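Local coordinates for protein myroilysin (Myroides profundi, PDB 5CZW) that belongs to the astacin (M12A) family of metzincins, probably cleaves peptide bonds with a bound zinc ion, and is activated by a cysteine-switch mechanism, at residues Val48-Leu53 with Thr78-Glu83; Phe119-Asp124 with Phe131-Ile136; Ile146-His151 with Thr199-His204. The protein carries 1 engineered substitution. All blocks are in the same frame, centred on the assembly; numbering follows the deposited sequence.

Interaction 1 (Val48-Leu53 with Thr78-Glu83)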
# COMPACT_ATOMS: atom_id res chain seq x y z
N VAL A 48 18.90 -5.53 -5.27
CA VAL A 48 18.95 -4.53 -4.25
C VAL A 48 18.28 -3.29 -4.79
O VAL A 48 18.78 -2.65 -5.71
CB VAL A 48 20.42 -4.24 -3.88
CG1 VAL A 48 20.51 -3.15 -2.82
CG2 VAL A 48 21.07 -5.52 -3.39
N ILE A 49 17.13 -2.95 -4.22
CA ILE A 49 16.27 -1.88 -4.70
C ILE A 49 16.53 -0.64 -3.84
O ILE A 49 16.47 -0.65 -2.58
CB ILE A 49 14.77 -2.30 -4.58
CG1 ILE A 49 14.49 -3.61 -5.31
CG2 ILE A 49 13.88 -1.17 -5.10
CD1 ILE A 49 13.17 -4.22 -4.92
N THR A 50 16.87 0.46 -4.51
CA THR A 50 17.04 1.75 -3.83
C THR A 50 15.67 2.36 -3.41
O THR A 50 14.73 2.29 -4.20
CB THR A 50 17.84 2.75 -4.67
OG1 THR A 50 17.20 2.93 -5.92
CG2 THR A 50 19.27 2.32 -4.87
N VAL A 51 15.62 2.85 -2.19
CA VAL A 51 14.41 3.44 -1.59
C VAL A 51 14.75 4.83 -1.12
O VAL A 51 15.75 4.98 -0.38
CB VAL A 51 13.87 2.59 -0.40
CG1 VAL A 51 12.56 3.20 0.09
CG2 VAL A 51 13.65 1.17 -0.85
N GLY A 52 13.93 5.84 -1.42
CA GLY A 52 14.18 7.07 -0.85
C GLY A 52 12.93 7.50 -0.09
O GLY A 52 11.81 7.25 -0.52
N LEU A 53 13.16 8.16 1.00
CA LEU A 53 12.07 8.68 1.87
C LEU A 53 12.00 10.19 1.73
O LEU A 53 12.97 11.00 1.87
CB LEU A 53 12.31 8.21 3.32
CG LEU A 53 12.49 6.69 3.60
CD1 LEU A 53 12.66 6.37 5.09
CD2 LEU A 53 11.32 5.89 2.98
N THR A 78 16.65 -7.07 -1.20
CA THR A 78 17.09 -6.14 -0.19
C THR A 78 16.66 -4.73 -0.63
O THR A 78 16.62 -4.44 -1.84
CB THR A 78 18.66 -6.15 -0.10
OG1 THR A 78 19.05 -7.46 0.36
CG2 THR A 78 19.18 -5.21 0.96
N PHE A 79 16.41 -3.88 0.36
CA PHE A 79 16.09 -2.47 0.16
C PHE A 79 17.25 -1.66 0.72
O PHE A 79 17.64 -1.81 1.88
CB PHE A 79 14.88 -2.12 0.93
CG PHE A 79 13.67 -2.86 0.48
CD1 PHE A 79 13.21 -2.63 -0.82
CD2 PHE A 79 12.96 -3.79 1.27
CE1 PHE A 79 12.08 -3.26 -1.27
CE2 PHE A 79 11.81 -4.44 0.79
CZ PHE A 79 11.40 -4.21 -0.50
N ASN A 80 17.82 -0.85 -0.16
CA ASN A 80 18.91 0.06 0.19
C ASN A 80 18.32 1.44 0.30
O ASN A 80 17.94 2.03 -0.69
CB ASN A 80 19.98 0.07 -0.94
CG ASN A 80 21.20 0.94 -0.56
OD1 ASN A 80 21.34 1.33 0.62
ND2 ASN A 80 22.07 1.24 -1.53
N PHE A 81 18.26 1.97 1.53
CA PHE A 81 17.70 3.31 1.79
C PHE A 81 18.75 4.38 1.56
O PHE A 81 19.75 4.39 2.29
CB PHE A 81 17.13 3.40 3.18
CG PHE A 81 15.84 2.66 3.37
CD1 PHE A 81 15.77 1.27 3.42
CD2 PHE A 81 14.64 3.33 3.27
CE1 PHE A 81 14.52 0.59 3.53
CE2 PHE A 81 13.40 2.65 3.40
CZ PHE A 81 13.36 1.30 3.55
N VAL A 82 18.50 5.22 0.56
CA VAL A 82 19.46 6.19 0.07
C VAL A 82 18.93 7.65 0.13
O VAL A 82 17.72 7.89 0.27
CB VAL A 82 19.85 5.87 -1.35
CG1 VAL A 82 20.23 4.44 -1.53
CG2 VAL A 82 18.67 6.19 -2.23
N GLU A 83 19.85 8.60 -0.01
CA GLU A 83 19.55 9.99 0.02
C GLU A 83 20.17 10.72 -1.19
O GLU A 83 20.31 11.97 -1.19
CB GLU A 83 20.05 10.60 1.36
CG GLU A 83 19.40 9.91 2.57
CD GLU A 83 19.99 10.35 3.91
OE1 GLU A 83 20.44 11.51 4.03
OE2 GLU A 83 20.00 9.50 4.84
O HOH W 1 15.93 8.21 1.93

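Interaction 2 (Phe119-Asp124 with Phe131-Ile136)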
# COMPACT_ATOMS: atom_id res chain seq x y z
N PHE A 119 2.55 6.71 2.66
CA PHE A 119 1.97 6.35 3.94
C PHE A 119 1.15 7.57 4.39
O PHE A 119 1.70 8.63 4.62
CB PHE A 119 3.10 6.07 4.87
CG PHE A 119 3.77 4.76 4.58
CD1 PHE A 119 3.06 3.58 4.70
CD2 PHE A 119 5.01 4.74 4.05
CE1 PHE A 119 3.71 2.39 4.38
CE2 PHE A 119 5.68 3.58 3.72
CZ PHE A 119 5.01 2.39 3.87
N GLY A 120 -0.13 7.33 4.48
CA GLY A 120 -1.05 8.44 4.71
C GLY A 120 -1.43 8.79 6.13
O GLY A 120 -2.22 9.74 6.28
N TRP A 121 -1.01 8.00 7.10
CA TRP A 121 -1.49 8.20 8.49
C TRP A 121 -0.51 7.96 9.61
O TRP A 121 -0.94 7.92 10.81
CB TRP A 121 -2.75 7.39 8.73
CG TRP A 121 -2.62 5.88 8.52
CD1 TRP A 121 -2.05 5.00 9.35
CD2 TRP A 121 -3.03 5.12 7.37
NE1 TRP A 121 -2.09 3.74 8.84
CE2 TRP A 121 -2.68 3.79 7.61
CE3 TRP A 121 -3.66 5.44 6.15
CZ2 TRP A 121 -2.96 2.77 6.68
CZ3 TRP A 121 -3.96 4.45 5.28
CH2 TRP A 121 -3.61 3.14 5.54
N PHE A 122 0.75 7.87 9.34
CA PHE A 122 1.71 7.67 10.39
C PHE A 122 2.04 9.04 11.06
O PHE A 122 2.05 10.11 10.43
CB PHE A 122 2.98 7.04 9.87
CG PHE A 122 2.87 5.65 9.33
CD1 PHE A 122 1.93 4.75 9.76
CD2 PHE A 122 3.80 5.24 8.41
CE1 PHE A 122 1.91 3.46 9.25
CE2 PHE A 122 3.83 3.97 7.98
CZ PHE A 122 2.88 3.07 8.45
N ASP A 123 2.34 8.96 12.35
CA ASP A 123 2.89 10.12 13.12
C ASP A 123 3.68 9.52 14.28
O ASP A 123 3.88 8.32 14.33
CB ASP A 123 1.79 11.03 13.61
CG ASP A 123 0.79 10.33 14.55
OD1 ASP A 123 1.22 9.57 15.48
OD2 ASP A 123 -0.47 10.49 14.33
N ASP A 124 4.28 10.37 15.10
CA ASP A 124 5.30 9.88 16.03
C ASP A 124 4.61 9.11 17.18
O ASP A 124 5.29 8.48 18.00
CB ASP A 124 6.13 11.04 16.59
CG ASP A 124 7.15 11.57 15.59
OD1 ASP A 124 7.28 11.09 14.46
OD2 ASP A 124 7.81 12.53 15.97
N PHE A 131 2.69 0.39 12.53
CA PHE A 131 3.80 0.54 11.59
C PHE A 131 4.06 -0.79 10.89
O PHE A 131 4.22 -0.86 9.65
CB PHE A 131 5.11 1.01 12.19
CG PHE A 131 5.20 2.48 12.53
CD1 PHE A 131 5.30 3.46 11.53
CD2 PHE A 131 5.31 2.88 13.86
CE1 PHE A 131 5.42 4.82 11.86
CE2 PHE A 131 5.45 4.22 14.16
CZ PHE A 131 5.52 5.20 13.18
N SER A 132 4.13 -1.85 11.67
CA SER A 132 4.43 -3.16 11.14
C SER A 132 3.38 -3.57 10.10
O SER A 132 3.71 -4.00 8.95
CB SER A 132 4.48 -4.23 12.28
OG SER A 132 4.80 -5.52 11.71
N ARG A 133 2.15 -3.46 10.45
CA ARG A 133 1.10 -3.82 9.52
C ARG A 133 1.17 -3.06 8.19
O ARG A 133 1.14 -3.64 7.11
CB ARG A 133 -0.28 -3.58 10.18
CG ARG A 133 -1.50 -3.95 9.31
CD ARG A 133 -2.81 -3.61 10.00
NE ARG A 133 -3.10 -2.20 9.99
CZ ARG A 133 -3.91 -1.58 9.13
NH1 ARG A 133 -4.54 -2.21 8.20
NH2 ARG A 133 -4.06 -0.30 9.24
N THR A 134 1.23 -1.77 8.31
CA THR A 134 1.03 -0.93 7.09
C THR A 134 2.37 -0.89 6.26
O THR A 134 2.33 -0.97 4.99
CB THR A 134 0.50 0.42 7.46
OG1 THR A 134 -0.87 0.25 7.91
CG2 THR A 134 0.54 1.42 6.27
N VAL A 135 3.53 -0.86 6.94
CA VAL A 135 4.78 -0.81 6.21
C VAL A 135 5.00 -2.15 5.51
O VAL A 135 5.27 -2.21 4.28
CB VAL A 135 6.00 -0.46 7.08
CG1 VAL A 135 7.27 -0.58 6.30
CG2 VAL A 135 5.79 0.94 7.62
N ILE A 136 4.92 -3.26 6.23
CA ILE A 136 5.13 -4.55 5.59
C ILE A 136 4.13 -4.74 4.47
O ILE A 136 4.51 -5.18 3.41
CB ILE A 136 5.06 -5.72 6.62
CG1 ILE A 136 6.13 -5.48 7.69
CG2 ILE A 136 5.25 -7.07 5.96
CD1 ILE A 136 6.32 -6.60 8.66

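Interaction 3 (Ile146-His151 with Thr199-His204). With ZN (zinc ion), chain B.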
# COMPACT_ATOMS: atom_id res chain seq x y z
N ILE A 146 -0.37 -8.75 -4.58
CA ILE A 146 -1.67 -8.13 -4.65
C ILE A 146 -2.43 -8.36 -3.33
O ILE A 146 -1.99 -9.12 -2.47
CB ILE A 146 -2.41 -8.63 -5.90
CG1 ILE A 146 -2.75 -10.11 -5.73
CG2 ILE A 146 -1.63 -8.24 -7.15
CD1 ILE A 146 -3.67 -10.68 -6.82
N HIS A 147 -3.60 -7.71 -3.20
CA HIS A 147 -4.42 -7.97 -2.11
C HIS A 147 -4.97 -9.40 -2.02
O HIS A 147 -5.45 -9.97 -2.99
CB HIS A 147 -5.62 -7.04 -2.13
CG HIS A 147 -5.28 -5.64 -1.69
ND1 HIS A 147 -5.71 -4.52 -2.36
CD2 HIS A 147 -4.44 -5.17 -0.72
CE1 HIS A 147 -5.20 -3.44 -1.81
NE2 HIS A 147 -4.53 -3.82 -0.77
N GLU A 148 -5.00 -9.89 -0.82
CA GLU A 148 -5.87 -11.07 -0.46
C GLU A 148 -7.20 -10.56 0.02
O GLU A 148 -7.24 -9.71 0.89
CB GLU A 148 -5.23 -11.85 0.69
CG GLU A 148 -3.90 -12.54 0.28
CD GLU A 148 -4.13 -13.70 -0.69
OE1 GLU A 148 -5.09 -14.54 -0.51
OE2 GLU A 148 -3.40 -13.71 -1.72
N HIS A 149 -8.28 -10.99 -0.61
CA HIS A 149 -9.62 -10.52 -0.21
C HIS A 149 -10.54 -11.72 -0.26
O HIS A 149 -10.71 -12.31 -1.28
CB HIS A 149 -10.09 -9.48 -1.17
CG HIS A 149 -11.52 -9.13 -0.98
ND1 HIS A 149 -11.98 -8.47 0.13
CD2 HIS A 149 -12.58 -9.33 -1.78
CE1 HIS A 149 -13.29 -8.31 0.03
NE2 HIS A 149 -13.67 -8.81 -1.13
N GLN A 150 -11.05 -12.10 0.90
CA GLN A 150 -11.99 -13.19 1.05
C GLN A 150 -13.31 -12.47 1.05
O GLN A 150 -13.59 -11.73 1.99
CB GLN A 150 -11.75 -13.86 2.43
CG GLN A 150 -12.44 -15.20 2.64
CD GLN A 150 -11.81 -16.24 1.75
OE1 GLN A 150 -12.49 -17.09 1.20
NE2 GLN A 150 -10.49 -16.13 1.53
N HIS A 151 -14.06 -12.63 -0.03
CA HIS A 151 -15.32 -11.97 -0.17
C HIS A 151 -16.39 -12.50 0.82
O HIS A 151 -16.61 -13.70 0.88
CB HIS A 151 -15.84 -12.06 -1.62
CG HIS A 151 -16.97 -11.12 -1.83
ND1 HIS A 151 -16.78 -9.76 -1.83
CD2 HIS A 151 -18.31 -11.32 -1.93
CE1 HIS A 151 -17.95 -9.15 -1.92
NE2 HIS A 151 -18.89 -10.08 -2.03
N THR A 199 -6.00 -16.61 6.09
CA THR A 199 -6.68 -15.59 6.87
C THR A 199 -5.70 -14.65 7.52
O THR A 199 -6.05 -13.55 7.85
CB THR A 199 -7.62 -16.19 7.96
OG1 THR A 199 -6.88 -16.84 9.01
CG2 THR A 199 -8.61 -17.12 7.34
N GLN A 200 -4.46 -15.09 7.62
CA GLN A 200 -3.43 -14.43 8.35
C GLN A 200 -2.52 -13.51 7.52
O GLN A 200 -1.64 -12.90 8.11
CB GLN A 200 -2.54 -15.52 8.92
CG GLN A 200 -3.25 -16.29 10.04
CD GLN A 200 -2.80 -15.84 11.41
OE1 GLN A 200 -3.37 -14.89 12.00
NE2 GLN A 200 -1.76 -16.51 11.96
N SER A 201 -2.67 -13.53 6.21
CA SER A 201 -1.77 -12.82 5.33
C SER A 201 -1.69 -11.33 5.63
O SER A 201 -2.69 -10.66 5.90
CB SER A 201 -2.10 -13.02 3.87
OG SER A 201 -1.16 -12.31 3.04
N ILE A 202 -0.47 -10.82 5.59
CA ILE A 202 -0.27 -9.41 5.77
C ILE A 202 -0.93 -8.64 4.59
O ILE A 202 -1.21 -7.49 4.72
CB ILE A 202 1.24 -9.12 5.82
CG1 ILE A 202 1.49 -7.74 6.27
CG2 ILE A 202 1.83 -9.31 4.44
CD1 ILE A 202 1.38 -7.55 7.73
N MET A 203 -1.17 -9.37 3.47
CA MET A 203 -1.73 -8.79 2.25
C MET A 203 -3.26 -8.65 2.24
O MET A 203 -3.84 -8.19 1.25
CB MET A 203 -1.15 -9.43 0.96
CG MET A 203 0.37 -9.25 0.75
SD MET A 203 0.99 -7.61 1.12
CE MET A 203 0.21 -6.62 -0.17
N HIS A 204 -3.91 -9.06 3.31
CA HIS A 204 -5.38 -8.98 3.33
C HIS A 204 -5.79 -7.55 3.17
O HIS A 204 -5.14 -6.69 3.63
CB HIS A 204 -6.08 -9.70 4.52
CG HIS A 204 -6.49 -11.10 4.20
ND1 HIS A 204 -7.65 -11.42 3.53
CD2 HIS A 204 -5.83 -12.27 4.38
CE1 HIS A 204 -7.71 -12.72 3.36
NE2 HIS A 204 -6.61 -13.26 3.85
ZN ZN B . -2.83 -2.89 -0.06
O HOH W 2 -10.09 -10.74 3.35

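Interaction 1 (Val48-Leu53 with Thr78-Glu83)
Val-51 and Phe-81 are paired on neighbouring parallel strands, their side chains side by side on one face of the sheet, and make the closest side-chain approach of the contact. CB of Val-51 lies over one face of the Phe-81 ring, displaced toward its rim, in a CH-pi contact 3.9 Å from the ring centroid. Its CG1, anti to the backbone N (chi1 -175°), runs up against the same ring and comes within 3.5 Å of Phe-81 CE2. The second methyl turns to the neighbouring aromatic: Val-51 CG2 is 3.8 Å from Phe-79 CD1, and the branched side chain thereby serves two phenylalanines at once. Phe-81 is also met at its edge, in the ring plane, by Leu-53 CD2, 3.9 Å from CE2. Further back, Ile-49 lies alongside Phe-79, pointing the same way.

Asn-80 belongs to the other face of the sheet, with Val-48, Thr-50 and Thr-78. Its CB rests 3.8 Å from Val-48 CG1, while its backbone bonds in both directions: Asn-80 N donates to Ile-49 O (2.8 Å) and Asn-80 O accepts from Val-51 N (2.9 Å). Bonds from Ile-49 N to Thr-78 O and from Val-82 N to Val-51 O complete the four, and beyond them a water bridges Leu-53 N and Val-82 O. Thr-50 sends its hydroxyl elsewhere, to Gln-88 N.

The aromatic face is covered in part by Phe-139 of helix 128-143, which packs edge-to-face with Phe-79, and Val-51 also touches Val-91 of strand 89-92. Two parallel neighbours with helix 58-63 in the connection form a beta-alpha-beta crossover, here supplying the outermost strand, 78-81, of the mixed sheet in the astacin-type catalytic domain.

Interaction 2 (Phe119-Asp124 with Phe131-Ile136)
Phe-119, Trp-121 and Phe-122 form a buried, largely aromatic contact with Phe-131, Thr-134 and Val-135, packing the loop after strand 117-118 onto helix 128-143. Phe-131 turns its edge to the face of Phe-122, with ring planes at 54° and CD1 standing 3.7 Å above the middle of that ring. The far end of Phe-122 reaches the next turn of the helix, where its CE2 is 3.6 Å from Val-135 CG2. A chi1 of -70° turns the methyl of Thr-134 to the phenylalanines and its hydroxyl to the indole: CG2 touches two rings, 3.6 Å from Phe-122 CZ and 3.7 Å from Phe-119 CD1, the latter at its edge. Thr-134 OG1 lies at the edge of the Trp-121 indole, but its hydrogen bond is with Glu-130 OE2. With a serine in place of Phe-122, the edge of Phe-131 is likely to lose the face it rests on, and a gap to open beside Thr-134 and Val-135. No hydrogen bond joins the two segments directly: shape and apolar fit hold them together, while Glu-130 OE2, from the same helix, gathers Trp-121 NE1, Thr-134 OG1 and Arg-133 NH2 and supplies the polar tie that the two segments lack.

Interaction 3 (Ile146-His151 with Thr199-His204)
Met-203 and His-204, in the Met-turn characteristic of metzincins, pack against Ile-146 to Glu-148, a run centred on His-147, whose NE2 binds the zinc ion at 2.1 Å together with Cys-23, His-137 and His-141. Residues Ser-201 to His-204 make a type I beta turn, and Ser-201 OG, anti to its backbone N (chi1 -180°), accepts from Met-203 N at 3.0 Å to add an ST turn; Asp-228 holds the same hydroxyl.

Met-203 is curled up, its three torsions all turned in the same sense, and its side chain lies compactly against His-137 and His-141. Its CB is 3.5 Å from Ile-146 O. The backbone makes the one direct hydrogen bond between the segments, Glu-148 N to Met-203 O (2.9 Å), the donor standing well above the carbonyl plane. That oxygen also lies at the edge of the His-147 imidazole, in its plane; with zinc on NE2 and Tyr-187 OH on ND1, both ring nitrogens are held, which should fix its rotation.

Glu-148 starts toward the turn, then bends at chi2 (-70°) and carries its carboxylate away to Thr-192 and the backbone N of Gln-193, so two bonds satisfy this buried acid. His-204 does the reverse: CB points away, but a chi1 of -93°, off the staggered positions, brings the ring back. A water joins Gln-150 N to His-204 ND1. What remains over the His-204 ring is the methylene: Glu-148 CB sits almost exactly above its centre, 3.6 Å from the centroid.

In the fold
From the N terminus, interaction 1 comes first, closing a connection of 24 residues that includes helix 58-63 and pairing two parallel strands at one border of the sheet. Interaction 2 follows, closing the short six-residue passage into helix 128-143 and fastening the exit of strand 117-118 to it. Interaction 3 spans 47 residues and joins the segment with the third zinc histidine to the Met-turn. The three neither nest nor cross; they follow in series. Interactions 2 and 3 touch through Ile-136 CG2 and Ile-202 CG1, 3.8 Å apart, so the zinc-binding helix joins them. Interaction 1 stands apart, its centre about 26 Å from that of interaction 3.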